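Local structure of cytochrome P450 (Picrophilus torridus, 2RFB) at residues Asn72-Phe77 with Ile107-Gly112; Leu149-Ser154 with Gly158-Leu163; Glu191-Leu196 with Arg302-Ile307. The protein is a haem-containing cytochrome P450 that probably acts as a monooxygenase, inserting one atom of molecular oxygen into its substrates. All blocks are in the same frame, centred on the assembly; numbering follows the deposited sequence.

Interaction 1: residues Asn72-Phe77 with Ile107-Gly112; sequences NDYKDF and ISKILG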
loop_
_atom_site.group_PDB
_atom_site.type_symbol
_atom_site.label_atom_id
_atom_site.label_comp_id
_atom_site.label_asym_id
_atom_site.label_seq_id
_atom_site.Cartn_x
_atom_site.Cartn_y
_atom_site.Cartn_z
ATOM N N ASN A 72 13.979 -6.737 7.247
ATOM C CA ASN A 72 14.850 -7.799 6.750
ATOM C C ASN A 72 14.945 -9.077 7.585
ATOM O O ASN A 72 15.180 -10.154 7.021
ATOM C CB ASN A 72 16.258 -7.303 6.435
ATOM C CG ASN A 72 17.046 -8.356 5.678
ATOM O OD1 ASN A 72 16.625 -8.747 4.583
ATOM N ND2 ASN A 72 18.124 -8.898 6.284
ATOM N N ASP A 73 14.763 -8.987 8.903
ATOM C CA ASP A 73 14.637 -10.212 9.707
ATOM C C ASP A 73 13.482 -11.108 9.231
ATOM O O ASP A 73 13.424 -12.284 9.610
ATOM C CB ASP A 73 14.470 -9.905 11.202
ATOM C CG ASP A 73 15.533 -8.963 11.729
ATOM O OD1 ASP A 73 16.743 -9.216 11.496
ATOM O OD2 ASP A 73 15.154 -7.952 12.361
ATOM N N TYR A 74 12.567 -10.562 8.431
ATOM C CA TYR A 74 11.442 -11.345 7.892
ATOM C C TYR A 74 11.715 -11.967 6.529
ATOM O O TYR A 74 10.837 -12.620 5.968
ATOM C CB TYR A 74 10.125 -10.519 7.846
ATOM C CG TYR A 74 9.629 -10.196 9.226
ATOM C CD1 TYR A 74 9.834 -8.927 9.784
ATOM C CD2 TYR A 74 9.020 -11.181 10.000
ATOM C CE1 TYR A 74 9.413 -8.637 11.072
ATOM C CE2 TYR A 74 8.590 -10.908 11.281
ATOM C CZ TYR A 74 8.785 -9.636 11.816
ATOM O OH TYR A 74 8.375 -9.391 13.118
ATOM N N LYS A 75 12.914 -11.783 5.989
ATOM C CA LYS A 75 13.213 -12.328 4.657
ATOM C C LYS A 75 12.970 -13.866 4.523
ATOM O O LYS A 75 12.269 -14.322 3.603
ATOM C CB LYS A 75 14.632 -11.930 4.217
ATOM C CG LYS A 75 15.076 -12.470 2.851
ATOM C CD LYS A 75 16.602 -12.463 2.743
ATOM C CE LYS A 75 17.138 -13.854 2.350
ATOM N NZ LYS A 75 18.525 -14.097 2.850
ATOM N N ASP A 76 13.517 -14.671 5.423
ATOM C CA ASP A 76 13.344 -16.121 5.261
ATOM C C ASP A 76 11.860 -16.540 5.379
ATOM O O ASP A 76 11.363 -17.389 4.603
ATOM C CB ASP A 76 14.264 -16.920 6.191
ATOM C CG ASP A 76 15.759 -16.756 5.836
ATOM O OD1 ASP A 76 16.178 -15.708 5.317
ATOM O OD2 ASP A 76 16.551 -17.681 6.081
ATOM N N PHE A 77 11.157 -15.927 6.328
ATOM C CA PHE A 77 9.738 -16.163 6.439
ATOM C C PHE A 77 8.966 -15.812 5.152
ATOM O O PHE A 77 8.055 -16.563 4.755
ATOM C CB PHE A 77 9.141 -15.463 7.656
ATOM C CG PHE A 77 7.651 -15.639 7.769
ATOM C CD1 PHE A 77 7.105 -16.846 8.209
ATOM C CD2 PHE A 77 6.792 -14.631 7.406
ATOM C CE1 PHE A 77 5.704 -17.038 8.296
ATOM C CE2 PHE A 77 5.391 -14.825 7.489
ATOM C CZ PHE A 77 4.861 -16.023 7.943
ATOM N N ILE A 107 1.851 -9.997 7.094
ATOM C CA ILE A 107 1.397 -9.016 8.038
ATOM C C ILE A 107 0.918 -9.647 9.351
ATOM O O ILE A 107 1.213 -9.133 10.441
ATOM C CB ILE A 107 0.423 -8.026 7.363
ATOM C CG1 ILE A 107 0.973 -6.605 7.490
ATOM C CG2 ILE A 107 -0.983 -8.142 7.859
ATOM C CD1 ILE A 107 0.679 -5.956 8.770
ATOM N N SER A 108 0.257 -10.796 9.298
ATOM C CA SER A 108 -0.054 -11.445 10.553
ATOM C C SER A 108 1.199 -11.857 11.345
ATOM O O SER A 108 1.173 -11.906 12.603
ATOM C CB SER A 108 -0.922 -12.653 10.320
ATOM O OG SER A 108 -0.149 -13.736 9.839
ATOM N N LYS A 109 2.288 -12.183 10.641
ATOM C CA LYS A 109 3.511 -12.571 11.355
ATOM C C LYS A 109 4.099 -11.367 12.063
ATOM O O LYS A 109 4.440 -11.450 13.228
ATOM C CB LYS A 109 4.569 -13.174 10.432
ATOM C CG LYS A 109 5.959 -13.304 11.070
ATOM C CD LYS A 109 6.261 -14.662 11.725
ATOM C CE LYS A 109 7.692 -14.566 12.292
ATOM N NZ LYS A 109 8.409 -15.832 12.644
ATOM N N ILE A 110 4.223 -10.267 11.329
ATOM C CA ILE A 110 4.686 -9.013 11.872
ATOM C C ILE A 110 3.759 -8.556 12.995
ATOM O O ILE A 110 4.241 -8.139 14.032
ATOM C CB ILE A 110 4.835 -7.942 10.740
ATOM C CG1 ILE A 110 6.026 -8.304 9.851
ATOM C CG2 ILE A 110 5.027 -6.529 11.300
ATOM C CD1 ILE A 110 6.133 -7.511 8.553
ATOM N N LEU A 111 2.439 -8.655 12.831
ATOM C CA LEU A 111 1.555 -8.227 13.931
ATOM C C LEU A 111 1.777 -9.029 15.222
ATOM O O LEU A 111 1.703 -8.487 16.322
ATOM C CB LEU A 111 0.081 -8.259 13.545
ATOM C CG LEU A 111 -0.377 -7.257 12.474
ATOM C CD1 LEU A 111 -1.780 -7.609 11.884
ATOM C CD2 LEU A 111 -0.292 -5.838 12.974
ATOM N N GLY A 112 2.071 -10.312 15.062
ATOM C CA GLY A 112 2.111 -11.275 16.173
ATOM C C GLY A 112 0.835 -12.109 16.311
ATOM O O GLY A 112 0.560 -12.616 17.370
#
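Lys109, which meets Tyr74 and Phe77, and Ile110, which meets Tyr74, ride on a helical turn closed by a 2.7 Å hydrogen bond from Leu111 N to Ile107 O; no polar bond links 72-77 to 107-112. Ile110 lays its CG1 over one face of the Tyr74 ring, 3.6 Å from the ring centroid and 13° off the normal, a CH-pi contact set almost over the middle. From the neighbouring helical position Lys109 comes to the same ring differently: its CG lies 3.6 Å from Tyr74 CE2, and its CE reaches the rim in the ring plane. The lysine chain leaves with CG anti to the backbone N (chi1 167°) and bends at chi2. This bend carries CD over the centre of the Phe77 ring, 4.0 Å from the centroid, while Lys109 CB packs 3.5 Å from Phe77 CE2. The aliphatic part of Lys109 thus touches both aromatic side chains of the facing segment. In P450 lettering the contact joins the start of the D helix (75-86) to the end of the E helix (101-111), two members of the helical core. Gly112, with positive phi, ends the E helix in a Schellman motif, in which Ile113 N bonds to Ser108 O and Gly112 N, weakly, to Lys109 O. With an alanine at Tyr74, Ile110 CG1 would probably lose the ring face it packs on and the lysine chain one of its two aromatic neighbours. Tyr74 also touches His157, while Ile107 and Leu111 turn from this contact toward helix 175-206.

Interaction 2: residues Leu149-Ser154 with Gly158-Leu163; sequences LEIFKS and GIINVL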
loop_
_atom_site.group_PDB
_atom_site.type_symbol
_atom_site.label_atom_id
_atom_site.label_comp_id
_atom_site.label_asym_id
_atom_site.label_seq_id
_atom_site.Cartn_x
_atom_site.Cartn_y
_atom_site.Cartn_z
ATOM N N LEU A 149 -8.242 -8.880 21.896
ATOM C CA LEU A 149 -8.124 -8.419 23.249
ATOM C C LEU A 149 -7.361 -9.425 24.098
ATOM O O LEU A 149 -6.587 -9.049 24.965
ATOM C CB LEU A 149 -9.513 -8.130 23.833
ATOM C CG LEU A 149 -10.278 -6.943 23.201
ATOM C CD1 LEU A 149 -11.623 -6.744 23.881
ATOM C CD2 LEU A 149 -9.488 -5.630 23.217
ATOM N N GLU A 150 -7.570 -10.708 23.838
ATOM C CA GLU A 150 -6.787 -11.744 24.501
ATOM C C GLU A 150 -5.301 -11.634 24.122
ATOM O O GLU A 150 -4.439 -11.726 24.969
ATOM C CB GLU A 150 -7.366 -13.134 24.203
ATOM C CG GLU A 150 -8.211 -13.818 25.342
ATOM C CD GLU A 150 -8.786 -12.867 26.424
ATOM O OE1 GLU A 150 -9.404 -11.821 26.085
ATOM O OE2 GLU A 150 -8.647 -13.199 27.637
ATOM N N ILE A 151 -5.008 -11.374 22.859
ATOM C CA ILE A 151 -3.632 -11.328 22.416
ATOM C C ILE A 151 -2.908 -10.154 23.045
ATOM O O ILE A 151 -1.816 -10.318 23.603
ATOM C CB ILE A 151 -3.549 -11.231 20.911
ATOM C CG1 ILE A 151 -4.138 -12.502 20.299
ATOM C CG2 ILE A 151 -2.106 -11.024 20.491
ATOM C CD1 ILE A 151 -4.768 -12.278 18.953
ATOM N N PHE A 152 -3.536 -8.983 22.993
ATOM C CA PHE A 152 -2.992 -7.796 23.637
ATOM C C PHE A 152 -2.515 -8.032 25.068
ATOM O O PHE A 152 -1.624 -7.329 25.551
ATOM C CB PHE A 152 -3.990 -6.642 23.595
ATOM C CG PHE A 152 -3.880 -5.805 22.362
ATOM C CD1 PHE A 152 -4.900 -5.780 21.428
ATOM C CD2 PHE A 152 -2.739 -5.056 22.117
ATOM C CE1 PHE A 152 -4.782 -5.027 20.297
ATOM C CE2 PHE A 152 -2.621 -4.299 20.971
ATOM C CZ PHE A 152 -3.637 -4.288 20.067
ATOM N N LYS A 153 -3.089 -9.021 25.748
ATOM C CA LYS A 153 -2.739 -9.233 27.148
ATOM C C LYS A 153 -1.759 -10.369 27.395
ATOM O O LYS A 153 -1.126 -10.414 28.432
ATOM C CB LYS A 153 -3.982 -9.271 28.045
ATOM C CG LYS A 153 -4.410 -7.847 28.490
ATOM C CD LYS A 153 -5.364 -7.861 29.703
ATOM C CE LYS A 153 -5.253 -6.585 30.568
ATOM N NZ LYS A 153 -5.529 -5.331 29.799
ATOM N N SER A 154 -1.584 -11.248 26.418
ATOM C CA SER A 154 -0.440 -12.160 26.421
ATOM C C SER A 154 0.781 -11.349 25.973
ATOM O O SER A 154 0.829 -10.133 26.217
ATOM C CB SER A 154 -0.697 -13.339 25.481
ATOM O OG SER A 154 -0.693 -12.912 24.131
ATOM N N GLY A 158 6.132 -9.187 18.132
ATOM C CA GLY A 158 5.445 -8.444 17.069
ATOM C C GLY A 158 4.824 -7.109 17.461
ATOM O O GLY A 158 4.932 -6.686 18.613
ATOM N N ILE A 159 4.151 -6.457 16.500
ATOM C CA ILE A 159 3.548 -5.136 16.721
ATOM C C ILE A 159 2.451 -5.110 17.771
ATOM O O ILE A 159 2.366 -4.171 18.553
ATOM C CB ILE A 159 2.973 -4.519 15.442
ATOM C CG1 ILE A 159 4.063 -4.344 14.376
ATOM C CG2 ILE A 159 2.275 -3.188 15.763
ATOM C CD1 ILE A 159 5.336 -3.678 14.868
ATOM N N ILE A 160 1.591 -6.120 17.779
ATOM C CA ILE A 160 0.565 -6.170 18.813
ATOM C C ILE A 160 1.209 -5.965 20.166
ATOM O O ILE A 160 0.779 -5.102 20.920
ATOM C CB ILE A 160 -0.285 -7.467 18.766
ATOM C CG1 ILE A 160 -1.154 -7.454 17.496
ATOM C CG2 ILE A 160 -1.165 -7.554 19.992
ATOM C CD1 ILE A 160 -1.591 -8.805 17.051
ATOM N N ASN A 161 2.274 -6.718 20.450
ATOM C CA ASN A 161 2.959 -6.597 21.739
ATOM C C ASN A 161 3.566 -5.221 21.980
ATOM O O ASN A 161 3.705 -4.784 23.131
ATOM C CB ASN A 161 4.046 -7.665 21.915
ATOM C CG ASN A 161 4.731 -7.576 23.281
ATOM O OD1 ASN A 161 4.244 -8.133 24.262
ATOM N ND2 ASN A 161 5.849 -6.845 23.347
ATOM N N VAL A 162 3.951 -4.556 20.901
ATOM C CA VAL A 162 4.583 -3.255 20.983
ATOM C C VAL A 162 3.523 -2.215 21.238
ATOM O O VAL A 162 3.768 -1.240 21.943
ATOM C CB VAL A 162 5.369 -2.919 19.679
ATOM C CG1 VAL A 162 5.714 -1.405 19.600
ATOM C CG2 VAL A 162 6.642 -3.769 19.582
ATOM N N LEU A 163 2.352 -2.409 20.645
ATOM C CA LEU A 163 1.238 -1.478 20.824
ATOM C C LEU A 163 0.706 -1.592 22.242
ATOM O O LEU A 163 0.158 -0.637 22.785
ATOM C CB LEU A 163 0.122 -1.769 19.819
ATOM C CG LEU A 163 0.295 -1.354 18.348
ATOM C CD1 LEU A 163 -0.834 -1.943 17.530
ATOM C CD2 LEU A 163 0.354 0.175 18.167
#
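Ile151 and Phe152 pack on Ile160 and Leu163 where two consecutive helices, 136-153 and 159-164, meet across a short turn; these are the G and H helices of the P450 fold. Their segment axes approach to 9.2 Å and make an angle of 74°, which suits a compact patch of side chains rather than a long seam. Gly158 is the N-cap residue of the second helix.

The aliphatic contact pairs two branched side chains: Ile151 CG2 lies 3.6 Å from Ile160 CG2. In both isoleucines CG2 stands opposite the backbone N and CG1 beside it, which turns the two methyls to each other.

The aromatic contacts centre on Phe152. Ile160 CG2 sits over one face of the ring, 3.8 Å from the centroid and displaced toward the rim, in a CH-pi contact, so a single methyl serves both Ile151 and Phe152. Phe152 CE2 also lies 3.5 Å from Ile160 O. At the ring edge and in its plane, Leu163 CB comes within 3.9 Å of Phe152 CE2. Ile182 of helix 175-206 touches both Phe152 and Leu163, extending this apolar cluster toward the core.

No hydrogen bond crosses between the two segments; within 149-154, Glu150 O accepts from both Lys153 N and Ser154 N. The Ser154 side chain turns back on the backbone before it, and OG donates to Ile151 O over 2.9 Å, arriving in the carbonyl plane on a lone pair.

Interaction 3: residues Glu191-Leu196 with Arg302-Ile307; sequences ETTTNL and RLEASI. With HEM (protoporphyrin IX containing Fe), chain G.
A buried carboxylate meets a methyl group: Glu304 OE1 lies 3.5 Å from Thr193 CG2, and no hydrogen bond crosses between 191-196 and 302-307. The two side chains meet at about a right angle. Thr193 offers its methyl because CG2 is anti to the backbone N, while its hydroxyl, beside that N (chi1 -61°), bonds to Gly189 O in the preceding turn. The glutamate chain runs extended beyond CG, and Pro103 and Ile106 also pack against this buried side chain; such surroundings could raise its tendency to hold a proton. The second contact is wholly apolar: Leu196 CD2 rests 3.6 Å from Ala305 CB. The same methyl lies 3.7 Å from CBB of the haem, so Leu196 touches both segment 302-307 and the vinyl group at the porphyrin edge.

The haem is also met by Thr192, whose OG1 comes within 3.2 Å of CHC and hydrogen-bonds to Gly188 O. Glu191 and Thr192 correspond by sequence and position to the acid-threonine pair of the long distal helix of P450s, and the helix is kinked here, the N atoms of both residues lacking their bond to the turn before. Thr193 OG1 is 3.9 Å from haem CMC, within the same pocket, while Cys295 is the axial ligand of the iron.

Helices 175-206 and 298-315 thus face each other beside the haem; helix 101-111 touches Thr193 and Glu304 through Pro103, helix 218-228 packs on Leu196 and Ala305, and helix 75-86 lies against Leu303 and Ile307.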
loop_
_atom_site.group_PDB
_atom_site.type_symbol
_atom_site.label_atom_id
_atom_site.label_comp_id
_atom_site.label_asym_id
_atom_site.label_seq_id
_atom_site.Cartn_x
_atom_site.Cartn_y
_atom_site.Cartn_z
ATOM N N GLU A 191 -4.121 -4.817 -0.126
ATOM C CA GLU A 191 -4.532 -4.595 -1.506
ATOM C C GLU A 191 -3.435 -3.976 -2.329
ATOM O O GLU A 191 -3.275 -4.318 -3.502
ATOM C CB GLU A 191 -5.807 -3.738 -1.629
ATOM C CG GLU A 191 -6.010 -3.240 -3.048
ATOM C CD GLU A 191 -7.351 -2.489 -3.324
ATOM O OE1 GLU A 191 -7.776 -1.594 -2.503
ATOM O OE2 GLU A 191 -7.938 -2.774 -4.416
ATOM N N THR A 192 -2.698 -3.048 -1.755
ATOM C CA THR A 192 -1.670 -2.403 -2.519
ATOM C C THR A 192 -0.595 -3.385 -2.963
ATOM O O THR A 192 -0.201 -3.342 -4.101
ATOM C CB THR A 192 -1.002 -1.231 -1.778
ATOM O OG1 THR A 192 -0.549 -1.666 -0.482
ATOM C CG2 THR A 192 -1.924 -0.095 -1.605
ATOM N N THR A 193 -0.121 -4.255 -2.073
ATOM C CA THR A 193 0.873 -5.272 -2.417
ATOM C C THR A 193 0.302 -6.290 -3.405
ATOM O O THR A 193 1.052 -6.865 -4.231
ATOM C CB THR A 193 1.368 -6.023 -1.162
ATOM O OG1 THR A 193 1.983 -5.106 -0.254
ATOM C CG2 THR A 193 2.393 -7.067 -1.509
ATOM N N THR A 194 -1.003 -6.561 -3.299
ATOM C CA THR A 194 -1.599 -7.549 -4.157
ATOM C C THR A 194 -1.642 -6.909 -5.542
ATOM O O THR A 194 -1.386 -7.552 -6.586
ATOM C CB THR A 194 -3.028 -7.947 -3.677
ATOM O OG1 THR A 194 -2.973 -8.493 -2.357
ATOM C CG2 THR A 194 -3.680 -8.966 -4.607
ATOM N N ASN A 195 -2.002 -5.641 -5.568
ATOM C CA ASN A 195 -2.133 -4.948 -6.859
ATOM C C ASN A 195 -0.763 -4.845 -7.566
ATOM O O ASN A 195 -0.663 -5.074 -8.748
ATOM C CB ASN A 195 -2.875 -3.628 -6.662
ATOM C CG ASN A 195 -4.387 -3.829 -6.394
ATOM O OD1 ASN A 195 -4.985 -4.876 -6.706
ATOM N ND2 ASN A 195 -5.021 -2.804 -5.860
ATOM N N LEU A 196 0.293 -4.602 -6.824
ATOM C CA LEU A 196 1.654 -4.512 -7.377
ATOM C C LEU A 196 2.120 -5.809 -7.999
ATOM O O LEU A 196 2.719 -5.828 -9.081
ATOM C CB LEU A 196 2.662 -4.094 -6.301
ATOM C CG LEU A 196 4.118 -3.844 -6.762
ATOM C CD1 LEU A 196 4.208 -2.694 -7.793
ATOM C CD2 LEU A 196 5.036 -3.544 -5.589
ATOM N N ARG A 302 8.584 -3.337 -0.636
ATOM C CA ARG A 302 9.730 -3.547 -1.532
ATOM C C ARG A 302 10.245 -4.943 -1.418
ATOM O O ARG A 302 10.523 -5.564 -2.433
ATOM C CB ARG A 302 10.897 -2.544 -1.272
ATOM C CG ARG A 302 10.620 -1.184 -1.890
ATOM C CD ARG A 302 11.731 -0.101 -1.627
ATOM N NE ARG A 302 11.530 1.073 -2.464
ATOM C CZ ARG A 302 10.928 2.189 -2.056
ATOM N NH1 ARG A 302 10.514 2.290 -0.796
ATOM N NH2 ARG A 302 10.741 3.205 -2.900
ATOM N N LEU A 303 10.378 -5.438 -0.189
ATOM C CA LEU A 303 10.957 -6.763 0.012
ATOM C C LEU A 303 9.995 -7.878 -0.436
ATOM O O LEU A 303 10.449 -8.897 -0.961
ATOM C CB LEU A 303 11.331 -6.963 1.479
ATOM C CG LEU A 303 12.491 -7.875 1.929
ATOM C CD1 LEU A 303 12.120 -8.580 3.237
ATOM C CD2 LEU A 303 13.080 -8.891 0.923
ATOM N N GLU A 304 8.689 -7.711 -0.206
ATOM C CA GLU A 304 7.701 -8.668 -0.679
ATOM C C GLU A 304 7.598 -8.745 -2.182
ATOM O O GLU A 304 7.452 -9.822 -2.720
ATOM C CB GLU A 304 6.299 -8.353 -0.140
ATOM C CG GLU A 304 6.087 -8.803 1.268
ATOM C CD GLU A 304 4.719 -8.483 1.788
ATOM O OE1 GLU A 304 3.704 -8.944 1.203
ATOM O OE2 GLU A 304 4.675 -7.790 2.822
ATOM N N ALA A 305 7.595 -7.617 -2.853
ATOM C CA ALA A 305 7.507 -7.605 -4.304
ATOM C C ALA A 305 8.761 -8.263 -4.890
ATOM O O ALA A 305 8.692 -9.124 -5.819
ATOM C CB ALA A 305 7.380 -6.172 -4.810
ATOM N N SER A 306 9.898 -7.908 -4.315
ATOM C CA SER A 306 11.157 -8.437 -4.826
ATOM C C SER A 306 11.207 -9.988 -4.785
ATOM O O SER A 306 11.710 -10.650 -5.730
ATOM C CB SER A 306 12.291 -7.871 -4.020
ATOM O OG SER A 306 13.422 -8.675 -4.202
ATOM N N ILE A 307 10.687 -10.577 -3.704
ATOM C CA ILE A 307 10.732 -12.024 -3.598
ATOM C C ILE A 307 9.645 -12.573 -4.529
ATOM O O ILE A 307 9.864 -13.606 -5.182
ATOM C CB ILE A 307 10.546 -12.474 -2.110
ATOM C CG1 ILE A 307 11.830 -12.325 -1.311
ATOM C CG2 ILE A 307 9.946 -13.872 -1.974
ATOM C CD1 ILE A 307 11.547 -11.948 0.179
HETATM C CHA HEM G . 0.856 5.366 3.601
HETATM C CHB HEM G . 1.104 3.688 -1.027
HETATM C CHC HEM G . 2.189 -0.760 0.864
HETATM C CHD HEM G . 1.248 0.711 5.423
HETATM C C1A HEM G . 0.873 5.286 2.197
HETATM C C2A HEM G . 0.726 6.404 1.294
HETATM C C3A HEM G . 0.800 5.904 0.019
HETATM C C4A HEM G . 1.015 4.507 0.134
HETATM C CMA HEM G . 0.703 6.593 -1.436
HETATM C CAA HEM G . 0.522 7.892 1.747
HETATM C CBA HEM G . -0.974 8.266 1.898
HETATM C CGA HEM G . -0.966 9.738 2.208
HETATM O O1A HEM G . 0.101 10.435 2.041
HETATM O O2A HEM G . -2.040 10.220 2.620
HETATM C C1B HEM G . 1.451 2.326 -0.921
HETATM C C2B HEM G . 1.846 1.439 -1.989
HETATM C C3B HEM G . 2.116 0.241 -1.374
HETATM C C4B HEM G . 1.912 0.366 0.019
HETATM C CMB HEM G . 1.903 1.910 -3.510
HETATM C CAB HEM G . 2.570 -1.245 -1.791
HETATM C CBB HEM G . 3.239 -1.562 -3.010
HETATM C C1C HEM G . 2.144 -0.835 2.301
HETATM C C2C HEM G . 2.455 -1.903 3.279
HETATM C C3C HEM G . 2.158 -1.426 4.513
HETATM C C4C HEM G . 1.645 -0.121 4.373
HETATM C CMC HEM G . 3.026 -3.382 3.092
HETATM C CAC HEM G . 2.355 -2.153 5.903
HETATM C CBC HEM G . 1.354 -2.286 6.793
HETATM C C1D HEM G . 1.064 2.130 5.332
HETATM C C2D HEM G . 0.783 3.017 6.437
HETATM C C3D HEM G . 0.648 4.420 5.817
HETATM C C4D HEM G . 0.890 4.246 4.442
HETATM C CMD HEM G . 0.588 2.668 7.948
HETATM C CAD HEM G . 0.343 5.827 6.434
HETATM C CBD HEM G . 1.676 6.404 6.959
HETATM C CGD HEM G . 1.453 7.744 7.583
HETATM O O1D HEM G . 0.350 8.334 7.349
HETATM O O2D HEM G . 2.365 8.228 8.319
HETATM N NA HEM G . 1.069 4.120 1.451
HETATM N NB HEM G . 1.529 1.635 0.325
HETATM N NC HEM G . 1.662 0.237 3.054
HETATM N ND HEM G . 1.118 2.902 4.146
HETATM FE FE HEM G . 1.540 2.255 2.333
#

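Interaction 3 belongs to the core beside the haem, interaction 2 is a buried but peripheral patch, and interaction 1 is partly exposed. None has a hydrogen bond across its segments; aromatic faces dominate interactions 1 and 2, whereas interaction 3 sets a buried carboxylate beside a methyl and an aliphatic pair beside the haem. Interactions 1 and 2 are joined directly: Leu111 O and Ile110 O probably accept hydrogen bonds from Ile160 N and Ile159 N, respectively, tying the end of helix 101-111 to the start of helix 159-164. Interactions 1 and 3 touch through Lys75 against Leu303 and Ile307. Interactions 2 and 3 stay about 12 Å apart at their nearest atoms.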